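Local coordinates for HRDC domain-containing protein (Bifidobacterium adolescentis ATCC 15703, PDB 3CYM) that probably acts as a ribonuclease D-like 3'-5' exonuclease on nucleic acid, though its function has not been established, at residues L135-K149 / L171-M183. Sequence-based numbering, arbitrary orientation. Where two conformers were deposited one is given.
Sequences LAAVTEHFLGLTLAK and LDVELLIELETKM. With NA (sodium ion), chain B.
Asp172 OD2 has two partners: the sodium ion at 2.5 Å and Lys149 NZ at 2.9 Å. The ammonium straddles the carboxylate, its two hydrogen bonds both weak within a salt bridge, and also makes a hydrogen bond with Tyr168 OH. Bends at chi2 (-91°) and chi3 (-85°) fold the lysine chain back alongside Asp172. Leu135 CD2 rests 3.4 Å from Asp172 OD1. Asp44 and Glu46 complete the protein's share of the metal site, as in the acidic cluster of DnaQ-like exonucleases.

Away from the ion the contact turns apolar. Helices 135-143 and 176-183 cross at 60°, and Leu179 enters as a knob among Val138, Thr139, Phe142 and Leu143, its CD2 lying 3.9 Å from Thr139 CA. Leu175 spreads its methyls between Leu145 and Leu147, with Leu143 CD1 against its CB. At the far end Met183 CG stands almost exactly over the Phe142 ring centroid, 3.9 Å away, a CH-pi contact; Met183 SD lies farther off above that face, a Met-aromatic contact, and His141 ND1 sits over the centre of the opposite face. Were Phe142 an alanine, Met183 would probably lose the face it lies on, leaving a gap beside Val138. The chemistry thus implies a division of labour: apolar packing, mostly leucine with one Phe-Met pair, joins the helices, while Lys149 is likely to help hold the Asp172 carboxylate in place for the metal.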
# COMPACT_ATOMS: atom_id res chain seq x y z
N LEU A 135 12.53 2.09 5.63
CA LEU A 135 13.54 3.03 5.12
C LEU A 135 14.64 3.33 6.14
O LEU A 135 15.82 3.19 5.83
CB LEU A 135 12.91 4.33 4.61
CG LEU A 135 13.93 5.28 3.94
CD1 LEU A 135 14.57 4.61 2.71
CD2 LEU A 135 13.35 6.65 3.58
N ALA A 136 14.24 3.70 7.36
CA ALA A 136 15.19 4.05 8.41
C ALA A 136 16.19 2.94 8.76
O ALA A 136 17.39 3.20 8.89
CB ALA A 136 14.43 4.52 9.65
N ALA A 137 15.70 1.70 8.89
CA ALA A 137 16.54 0.53 9.19
C ALA A 137 17.53 0.20 8.07
O ALA A 137 18.67 -0.20 8.33
CB ALA A 137 15.68 -0.68 9.52
N VAL A 138 17.08 0.38 6.82
CA VAL A 138 17.88 0.16 5.61
C VAL A 138 18.99 1.21 5.42
O VAL A 138 20.12 0.85 5.10
CB VAL A 138 16.97 0.04 4.34
CG1 VAL A 138 17.77 0.11 3.04
CG2 VAL A 138 16.17 -1.25 4.38
N THR A 139 18.67 2.49 5.61
CA THR A 139 19.72 3.52 5.47
C THR A 139 20.74 3.51 6.61
O THR A 139 21.89 3.89 6.42
CB THR A 139 19.18 4.96 5.20
OG1 THR A 139 20.23 5.91 5.47
CG2 THR A 139 18.03 5.30 6.08
N GLU A 140 20.32 3.06 7.80
CA GLU A 140 21.26 2.91 8.92
C GLU A 140 22.22 1.74 8.68
O GLU A 140 23.41 1.83 8.99
CB GLU A 140 20.51 2.73 10.24
CG GLU A 140 21.40 2.96 11.46
CD GLU A 140 20.65 2.88 12.79
OE1 GLU A 140 20.95 1.96 13.58
OE2 GLU A 140 19.79 3.75 13.05
N HIS A 141 21.69 0.65 8.12
CA HIS A 141 22.48 -0.53 7.80
C HIS A 141 23.56 -0.23 6.77
O HIS A 141 24.71 -0.60 6.95
CB HIS A 141 21.57 -1.67 7.33
CG HIS A 141 22.30 -2.97 7.09
ND1 HIS A 141 22.79 -3.32 5.86
CD2 HIS A 141 22.59 -3.99 7.92
CE1 HIS A 141 23.36 -4.51 5.94
NE2 HIS A 141 23.25 -4.94 7.18
N PHE A 142 23.20 0.49 5.71
CA PHE A 142 24.09 0.66 4.56
C PHE A 142 24.90 1.96 4.55
O PHE A 142 25.99 2.01 3.97
CB PHE A 142 23.29 0.53 3.26
CG PHE A 142 22.80 -0.86 2.99
CD1 PHE A 142 21.52 -1.25 3.36
CD2 PHE A 142 23.62 -1.79 2.35
CE1 PHE A 142 21.06 -2.53 3.11
CE2 PHE A 142 23.16 -3.08 2.10
CZ PHE A 142 21.88 -3.45 2.48
N LEU A 143 24.38 3.01 5.18
CA LEU A 143 25.00 4.33 5.13
C LEU A 143 25.45 4.81 6.51
O LEU A 143 26.20 5.78 6.61
CB LEU A 143 24.07 5.35 4.45
CG LEU A 143 23.43 4.96 3.10
CD1 LEU A 143 22.50 6.05 2.57
CD2 LEU A 143 24.48 4.58 2.04
N GLY A 144 24.99 4.13 7.56
CA GLY A 144 25.29 4.53 8.93
C GLY A 144 24.64 5.85 9.29
O GLY A 144 25.18 6.63 10.07
N LEU A 145 23.48 6.12 8.69
CA LEU A 145 22.75 7.36 8.94
C LEU A 145 21.32 7.10 9.40
O LEU A 145 20.60 6.30 8.81
CB LEU A 145 22.75 8.26 7.69
CG LEU A 145 24.08 8.82 7.19
CD1 LEU A 145 23.85 9.54 5.88
CD2 LEU A 145 24.73 9.76 8.21
N THR A 146 20.93 7.80 10.46
CA THR A 146 19.63 7.64 11.11
C THR A 146 18.66 8.73 10.64
O THR A 146 18.99 9.91 10.65
CB THR A 146 19.78 7.69 12.67
OG1 THR A 146 20.65 6.63 13.10
CG2 THR A 146 18.43 7.56 13.38
N LEU A 147 17.47 8.31 10.21
CA LEU A 147 16.37 9.23 9.94
C LEU A 147 15.34 9.07 11.05
O LEU A 147 14.85 7.95 11.28
CB LEU A 147 15.74 8.94 8.57
CG LEU A 147 16.64 8.87 7.32
CD1 LEU A 147 15.87 8.32 6.13
CD2 LEU A 147 17.25 10.23 6.97
N ALA A 148 15.02 10.16 11.75
CA ALA A 148 13.97 10.14 12.77
C ALA A 148 12.62 10.34 12.09
O ALA A 148 12.22 11.47 11.82
CB ALA A 148 14.21 11.22 13.81
N LYS A 149 11.92 9.24 11.81
CA LYS A 149 10.72 9.28 10.97
C LYS A 149 9.50 9.78 11.75
O LYS A 149 8.64 9.00 12.16
CB LYS A 149 10.49 7.91 10.33
CG LYS A 149 11.64 7.47 9.41
CD LYS A 149 11.41 7.90 7.96
CE LYS A 149 10.55 6.88 7.22
NZ LYS A 149 9.74 7.50 6.13
N LEU A 171 13.86 14.48 3.56
CA LEU A 171 14.74 13.44 4.08
C LEU A 171 14.43 12.04 3.55
O LEU A 171 15.32 11.20 3.47
CB LEU A 171 14.81 13.46 5.62
CG LEU A 171 15.74 14.52 6.21
CD1 LEU A 171 15.46 14.69 7.70
CD2 LEU A 171 17.22 14.21 5.98
N ASP A 172 13.18 11.80 3.16
CA ASP A 172 12.78 10.52 2.58
C ASP A 172 13.29 10.22 1.16
O ASP A 172 13.33 9.04 0.76
CB ASP A 172 11.26 10.38 2.63
CG ASP A 172 10.79 9.63 3.86
OD1 ASP A 172 11.61 9.34 4.76
OD2 ASP A 172 9.58 9.32 3.92
N VAL A 173 13.68 11.25 0.40
CA VAL A 173 14.36 11.06 -0.90
C VAL A 173 15.86 11.41 -0.87
O VAL A 173 16.58 11.11 -1.81
CB VAL A 173 13.70 11.85 -2.05
CG1 VAL A 173 12.31 11.36 -2.30
CG2 VAL A 173 13.72 13.35 -1.77
N GLU A 174 16.30 12.02 0.23
CA GLU A 174 17.68 12.53 0.42
C GLU A 174 18.81 11.50 0.25
O GLU A 174 19.89 11.85 -0.22
CB GLU A 174 17.77 13.23 1.79
CG GLU A 174 19.16 13.61 2.36
CD GLU A 174 19.87 14.74 1.61
OE1 GLU A 174 19.31 15.28 0.64
OE2 GLU A 174 21.01 15.08 2.00
N LEU A 175 18.55 10.24 0.60
CA LEU A 175 19.62 9.23 0.61
C LEU A 175 19.42 8.06 -0.34
O LEU A 175 20.20 7.12 -0.34
CB LEU A 175 19.83 8.70 2.04
CG LEU A 175 20.21 9.74 3.09
CD1 LEU A 175 20.08 9.17 4.49
CD2 LEU A 175 21.62 10.29 2.84
N LEU A 176 18.37 8.13 -1.17
CA LEU A 176 18.02 7.03 -2.05
C LEU A 176 19.03 6.73 -3.18
O LEU A 176 19.22 5.57 -3.53
CB LEU A 176 16.61 7.21 -2.63
CG LEU A 176 15.43 7.18 -1.66
CD1 LEU A 176 14.13 7.22 -2.43
CD2 LEU A 176 15.47 5.94 -0.76
N ILE A 177 19.68 7.75 -3.74
CA ILE A 177 20.67 7.47 -4.78
C ILE A 177 21.92 6.80 -4.20
O ILE A 177 22.49 5.91 -4.82
CB ILE A 177 20.95 8.67 -5.77
CG1 ILE A 177 22.10 9.56 -5.32
CG2 ILE A 177 19.68 9.51 -6.09
CD1 ILE A 177 23.36 9.29 -6.07
N GLU A 178 22.30 7.21 -2.99
CA GLU A 178 23.42 6.60 -2.27
C GLU A 178 23.06 5.20 -1.77
O GLU A 178 23.93 4.32 -1.71
CB GLU A 178 23.88 7.47 -1.09
CG GLU A 178 24.54 8.78 -1.50
CD GLU A 178 23.58 9.96 -1.51
OE1 GLU A 178 22.35 9.76 -1.45
OE2 GLU A 178 24.07 11.11 -1.57
N LEU A 179 21.80 4.99 -1.42
CA LEU A 179 21.30 3.67 -1.05
C LEU A 179 21.44 2.69 -2.20
O LEU A 179 22.06 1.64 -2.03
CB LEU A 179 19.84 3.71 -0.62
CG LEU A 179 19.50 3.77 0.87
CD1 LEU A 179 18.00 3.50 1.02
CD2 LEU A 179 20.33 2.79 1.70
N GLU A 180 20.90 3.06 -3.36
CA GLU A 180 20.96 2.25 -4.58
C GLU A 180 22.38 1.79 -4.90
O GLU A 180 22.59 0.62 -5.20
CB GLU A 180 20.37 3.01 -5.79
CG GLU A 180 20.76 2.37 -7.13
CD GLU A 180 20.25 3.08 -8.37
OE1 GLU A 180 19.88 2.37 -9.33
OE2 GLU A 180 20.22 4.33 -8.40
N THR A 181 23.34 2.72 -4.82
CA THR A 181 24.76 2.47 -5.12
C THR A 181 25.35 1.36 -4.24
O THR A 181 25.86 0.37 -4.77
CB THR A 181 25.60 3.78 -5.03
OG1 THR A 181 25.02 4.78 -5.87
CG2 THR A 181 27.04 3.54 -5.46
N LYS A 182 25.25 1.53 -2.92
CA LYS A 182 25.69 0.52 -1.94
C LYS A 182 24.96 -0.82 -2.09
O LYS A 182 25.58 -1.87 -1.99
CB LYS A 182 25.48 1.02 -0.50
CG LYS A 182 26.45 2.08 -0.03
CD LYS A 182 27.80 1.50 0.39
CE LYS A 182 28.77 2.59 0.86
NZ LYS A 182 29.28 3.43 -0.26
N MET A 183 23.65 -0.76 -2.32
CA MET A 183 22.82 -1.97 -2.39
C MET A 183 23.02 -2.76 -3.69
O MET A 183 22.88 -3.98 -3.69
CB MET A 183 21.34 -1.65 -2.16
CG MET A 183 21.00 -1.06 -0.77
SD MET A 183 19.23 -0.78 -0.56
CE MET A 183 18.80 -2.45 -0.23
NA NA B . 7.48 8.64 2.83
O HOH W 1 6.07 8.65 4.87
O HOH W 2 7.87 6.42 2.11
O HOH W 3 5.46 7.96 1.82